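Local coordinates for angiopoietin-related protein 4 (Homo sapiens, PDB 6U1U) that mediates inactivation of lipoprotein lipase, so regulating triglyceride clearance from the blood, and binds palmitic acid in its C-terminal fibrinogen-like domain, the part described here, at residues 41-46 / 211-216; 45-50 / 68-73. One frame throughout, in Å; residues are numbered along the deposited sequence.

Interaction 1 of 2, residues 41-46 / 211-216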
# COMPACT_ATOMS: atom_id res chain seq x y z
N THR A 41 -3.54 8.12 -8.19
CA THR A 41 -4.54 7.08 -7.97
C THR A 41 -4.48 6.61 -6.53
O THR A 41 -3.41 6.23 -6.06
CB THR A 41 -4.27 5.89 -8.87
OG1 THR A 41 -4.26 6.35 -10.23
CG2 THR A 41 -5.37 4.79 -8.64
N VAL A 42 -5.61 6.61 -5.83
CA VAL A 42 -5.60 6.14 -4.44
C VAL A 42 -5.66 4.62 -4.48
O VAL A 42 -6.59 4.05 -5.05
CB VAL A 42 -6.80 6.70 -3.66
CG1 VAL A 42 -6.78 6.12 -2.22
CG2 VAL A 42 -6.78 8.25 -3.66
N ILE A 43 -4.68 3.95 -3.86
CA ILE A 43 -4.67 2.49 -3.90
C ILE A 43 -5.06 1.86 -2.58
O ILE A 43 -5.30 0.64 -2.54
CB ILE A 43 -3.31 1.94 -4.39
CG1 ILE A 43 -2.22 2.12 -3.33
CG2 ILE A 43 -2.94 2.63 -5.69
CD1 ILE A 43 -0.87 1.35 -3.70
N GLN A 44 -5.15 2.64 -1.51
CA GLN A 44 -5.52 2.10 -0.21
C GLN A 44 -6.00 3.28 0.61
O GLN A 44 -5.41 4.37 0.52
CB GLN A 44 -4.31 1.45 0.48
CG GLN A 44 -4.68 0.71 1.80
CD GLN A 44 -4.29 1.48 3.08
OE1 GLN A 44 -4.30 2.70 3.10
NE2 GLN A 44 -3.96 0.74 4.16
N ARG A 45 -7.05 3.07 1.42
CA ARG A 45 -7.52 4.13 2.30
C ARG A 45 -8.18 3.49 3.51
O ARG A 45 -9.02 2.59 3.36
CB ARG A 45 -8.53 5.04 1.55
CG ARG A 45 -9.09 6.18 2.39
CD ARG A 45 -9.79 7.22 1.48
NE ARG A 45 -11.04 6.67 0.99
CZ ARG A 45 -11.76 7.17 -0.02
NH1 ARG A 45 -11.32 8.27 -0.67
NH2 ARG A 45 -12.90 6.58 -0.37
N ARG A 46 -7.76 3.91 4.71
CA ARG A 46 -8.31 3.38 5.99
C ARG A 46 -8.53 4.57 6.93
O ARG A 46 -7.69 5.49 6.92
CB ARG A 46 -7.35 2.36 6.60
CG ARG A 46 -7.10 1.14 5.72
CD ARG A 46 -6.38 0.03 6.46
NE ARG A 46 -7.28 -0.75 7.30
CZ ARG A 46 -6.91 -1.77 8.06
NH1 ARG A 46 -5.64 -2.14 8.09
NH2 ARG A 46 -7.80 -2.41 8.79
N MET A 211 -2.64 5.48 0.69
CA MET A 211 -1.52 5.24 -0.22
C MET A 211 -1.93 5.64 -1.63
O MET A 211 -3.05 5.31 -2.07
CB MET A 211 -1.09 3.76 -0.20
CG MET A 211 -0.79 3.26 1.21
SD MET A 211 -0.46 1.48 1.22
CE MET A 211 1.12 1.55 0.40
N LEU A 212 -1.06 6.37 -2.32
CA LEU A 212 -1.39 6.85 -3.66
C LEU A 212 -0.22 6.56 -4.59
O LEU A 212 0.92 6.55 -4.15
CB LEU A 212 -1.67 8.36 -3.67
CG LEU A 212 -2.71 8.81 -2.62
CD1 LEU A 212 -1.97 9.26 -1.36
CD2 LEU A 212 -3.53 10.00 -3.17
N ILE A 213 -0.52 6.40 -5.88
CA ILE A 213 0.53 6.13 -6.86
C ILE A 213 0.38 7.08 -8.04
O ILE A 213 -0.72 7.47 -8.42
CB ILE A 213 0.51 4.65 -7.29
CG1 ILE A 213 1.81 4.29 -8.01
CG2 ILE A 213 -0.70 4.33 -8.12
CD1 ILE A 213 2.37 2.95 -7.55
N GLN A 214 1.53 7.45 -8.62
CA GLN A 214 1.58 8.30 -9.81
C GLN A 214 2.74 7.81 -10.65
O GLN A 214 3.90 8.08 -10.32
CB GLN A 214 1.75 9.78 -9.45
CG GLN A 214 1.78 10.70 -10.67
CD GLN A 214 2.07 12.10 -10.24
OE1 GLN A 214 3.23 12.43 -9.97
NE2 GLN A 214 1.03 12.94 -10.09
N PRO A 215 2.47 7.05 -11.70
CA PRO A 215 3.56 6.62 -12.59
C PRO A 215 4.27 7.81 -13.21
O PRO A 215 3.64 8.83 -13.53
CB PRO A 215 2.84 5.78 -13.65
CG PRO A 215 1.62 5.27 -12.94
CD PRO A 215 1.19 6.43 -12.08
N MET A 216 5.60 7.65 -13.30
CA MET A 216 6.67 8.49 -13.87
C MET A 216 7.28 9.46 -12.87
O MET A 216 8.11 9.05 -12.04
CB MET A 216 6.21 9.18 -15.12
CG MET A 216 6.17 8.21 -16.25
SD MET A 216 5.93 9.06 -17.83
CE MET A 216 7.49 9.95 -18.01
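Thr41 pairs with Ile213 as an antiparallel hydrogen-bonded pair: Thr41 N gives its hydrogen to Ile213 O at 2.9 Å, and Ile213 N returns one to Thr41 O. The same Thr41 O receives a CA-H...O contact from Leu212 CA at 3.2 Å. Val42 stands in a non-hydrogen-bonded pair with Leu212, and their side chains run side by side in the same direction, Val42 CG2 meeting Leu212 CD2 at 3.7 Å. At Ile43 the register slips by one residue. Ile43 and Gln44 both face Met211 in a classic beta bulge, which offsets the register of strands 38-46 and 208-215 without breaking their pairing inside the central antiparallel sheet of the fibrinogen C-terminal domain. Ile43 N makes a 2.8 Å bond to Met211 O, while Gln44 N reaches that oxygen only weakly. With CG1 between the backbone N and the carbonyl carbon (chi1 72°), Ile43 lays this branch against Met211 CB at 3.7 Å and turns CG2 to Ile213 CG2; Val78 of helix 75-82 packs on the same side chain. Gln44 O accepts from Met211 N at 3.0 Å. The Met211 thioether crosses Gln44, SD lying 3.9 Å from Gln44 CB, whereas the Gln44 amide is held beyond the segments by Thr209 and Asn176.

Interaction 2 of 2, residues 45-50 / 68-73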
# COMPACT_ATOMS: atom_id res chain seq x y z
N ARG A 45 -7.05 3.07 1.42
CA ARG A 45 -7.52 4.13 2.30
C ARG A 45 -8.18 3.49 3.51
O ARG A 45 -9.02 2.59 3.36
CB ARG A 45 -8.53 5.04 1.55
CG ARG A 45 -9.09 6.18 2.39
CD ARG A 45 -9.79 7.22 1.48
NE ARG A 45 -11.04 6.67 0.99
CZ ARG A 45 -11.76 7.17 -0.02
NH1 ARG A 45 -11.32 8.27 -0.67
NH2 ARG A 45 -12.90 6.58 -0.37
N ARG A 46 -7.76 3.91 4.71
CA ARG A 46 -8.31 3.38 5.99
C ARG A 46 -8.53 4.57 6.93
O ARG A 46 -7.69 5.49 6.92
CB ARG A 46 -7.35 2.36 6.60
CG ARG A 46 -7.10 1.14 5.72
CD ARG A 46 -6.38 0.03 6.46
NE ARG A 46 -7.28 -0.75 7.30
CZ ARG A 46 -6.91 -1.77 8.06
NH1 ARG A 46 -5.64 -2.14 8.09
NH2 ARG A 46 -7.80 -2.41 8.79
N HIS A 47 -9.61 4.54 7.73
CA HIS A 47 -9.89 5.68 8.60
C HIS A 47 -10.87 5.37 9.74
O HIS A 47 -11.01 6.21 10.64
CB HIS A 47 -10.45 6.88 7.83
CG HIS A 47 -11.54 6.52 6.88
ND1 HIS A 47 -11.40 6.63 5.51
CD2 HIS A 47 -12.79 6.04 7.09
CE1 HIS A 47 -12.51 6.23 4.92
NE2 HIS A 47 -13.37 5.88 5.85
N ASP A 48 -11.55 4.21 9.71
CA ASP A 48 -12.49 3.91 10.79
C ASP A 48 -12.64 2.43 11.14
O ASP A 48 -13.41 2.11 12.06
CB ASP A 48 -13.87 4.54 10.46
CG ASP A 48 -14.56 3.92 9.23
OD1 ASP A 48 -14.04 2.97 8.62
OD2 ASP A 48 -15.65 4.42 8.86
N GLY A 49 -11.96 1.51 10.47
CA GLY A 49 -12.11 0.11 10.79
C GLY A 49 -13.41 -0.53 10.36
O GLY A 49 -13.74 -1.62 10.85
N SER A 50 -14.14 0.09 9.44
CA SER A 50 -15.40 -0.50 8.96
C SER A 50 -15.21 -1.66 7.99
O SER A 50 -16.16 -2.45 7.80
CB SER A 50 -16.23 0.58 8.28
OG SER A 50 -15.50 1.19 7.22
N HIS A 68 -16.36 4.30 -1.69
CA HIS A 68 -16.71 5.56 -1.03
C HIS A 68 -16.22 5.60 0.42
O HIS A 68 -16.53 6.56 1.13
CB HIS A 68 -18.23 5.77 -1.06
CG HIS A 68 -18.73 6.22 -2.40
ND1 HIS A 68 -19.38 5.38 -3.28
CD2 HIS A 68 -18.67 7.43 -3.01
CE1 HIS A 68 -19.70 6.05 -4.37
NE2 HIS A 68 -19.27 7.29 -4.24
N GLY A 69 -15.48 4.58 0.88
CA GLY A 69 -15.03 4.48 2.26
C GLY A 69 -13.63 3.89 2.33
O GLY A 69 -12.75 4.35 1.60
N GLU A 70 -13.39 2.87 3.17
CA GLU A 70 -12.08 2.20 3.24
C GLU A 70 -11.97 1.13 2.15
O GLU A 70 -12.94 0.40 1.88
CB GLU A 70 -11.89 1.51 4.59
CG GLU A 70 -12.05 2.42 5.82
CD GLU A 70 -11.70 1.65 7.07
OE1 GLU A 70 -12.19 0.50 7.20
OE2 GLU A 70 -10.89 2.16 7.90
N PHE A 71 -10.78 1.00 1.56
CA PHE A 71 -10.67 0.02 0.48
C PHE A 71 -9.21 -0.29 0.18
O PHE A 71 -8.28 0.44 0.57
CB PHE A 71 -11.36 0.53 -0.80
CG PHE A 71 -10.68 1.76 -1.43
CD1 PHE A 71 -9.57 1.62 -2.26
CD2 PHE A 71 -11.17 3.03 -1.18
CE1 PHE A 71 -8.94 2.72 -2.82
CE2 PHE A 71 -10.58 4.15 -1.75
CZ PHE A 71 -9.46 4.01 -2.55
N TRP A 72 -9.04 -1.37 -0.57
CA TRP A 72 -7.79 -1.77 -1.19
C TRP A 72 -8.08 -1.90 -2.69
O TRP A 72 -8.97 -2.66 -3.05
CB TRP A 72 -7.32 -3.12 -0.61
CG TRP A 72 -6.11 -3.69 -1.28
CD1 TRP A 72 -6.05 -4.76 -2.13
CD2 TRP A 72 -4.76 -3.23 -1.11
NE1 TRP A 72 -4.73 -4.95 -2.55
CE2 TRP A 72 -3.94 -4.04 -1.91
CE3 TRP A 72 -4.18 -2.18 -0.36
CZ2 TRP A 72 -2.53 -3.87 -1.97
CZ3 TRP A 72 -2.81 -2.00 -0.41
CH2 TRP A 72 -1.99 -2.84 -1.22
N LEU A 73 -7.39 -1.12 -3.54
CA LEU A 73 -7.76 -1.10 -4.97
C LEU A 73 -7.55 -2.46 -5.62
O LEU A 73 -8.39 -2.93 -6.42
CB LEU A 73 -6.96 -0.03 -5.71
CG LEU A 73 -7.10 0.03 -7.24
CD1 LEU A 73 -8.60 0.26 -7.59
CD2 LEU A 73 -6.25 1.13 -7.82
O HOH W 1 -10.39 -1.17 8.29
O HOH W 2 -15.84 1.99 4.66
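A turn wrapped round a buried carboxylate follows the short pairing of strands 38-46 and 71-72, where Arg45 and Phe71 form an antiparallel hydrogen-bonded pair. Arg45 also grips Gly69 O side-on through NE (2.9 Å) and NH2 (3.0 Å), the oxygen lying in the guanidinium plane. Phe71 CE2 sits over one guanidinium face, with the two planes 75° apart, so the ring presents its edge. Glu70 reaches into the turn with CG anti to its carbonyl carbon (chi1 -56°), and OE2 takes three backbone hydrogens. His47 N meets the anti lone pair of Glu70 OE2 at 2.7 Å; Asp48 N (2.8 Å) and Gly49 N (2.9 Å) come to Glu70 OE2 from above the carboxylate plane. Glu70 CG covers the His47 ring in a CH-pi contact, 3.9 Å from the centroid. Glu70 OE1 accepts from Val51 N and from a water bound to Arg46 NH2, while Arg46 NH1 bonds Gly177 O. A glutamine in place of Glu70 would probably weaken this grip, because its amide nitrogen could not accept the hydrogens offered to the oxygen it replaces. Asp48 OD1 also accepts from Ser50 OG at 2.7 Å; its bond from Ser50 N makes an Asx turn just after strand 38-46.

Overall arrangement
Interactions 1 and 2 lie in one antiparallel sheet of the fibrinogen C-terminal domain, their centres about 13 Å apart, and both use strand 38-46. Interaction 1 joins it to strand 208-215, the last strand of the chain, while interaction 2 pairs its end with strand 71-72, about 25 residues further along the chain. Strand 38-46 thus has a sequence-distant and a sequence-near neighbour, and Arg45 and Arg46 belong to both segment pairs. The two interactions also touch directly: Val42 CG1 packs on Phe71 CZ at 3.4 Å, and Gln44 CG on Trp72 CE3. Interaction 1 is wholly buried, with the side chain of Met211 about 5 Å from the bound palmitic acid; interaction 2 leads out to the partly exposed turn.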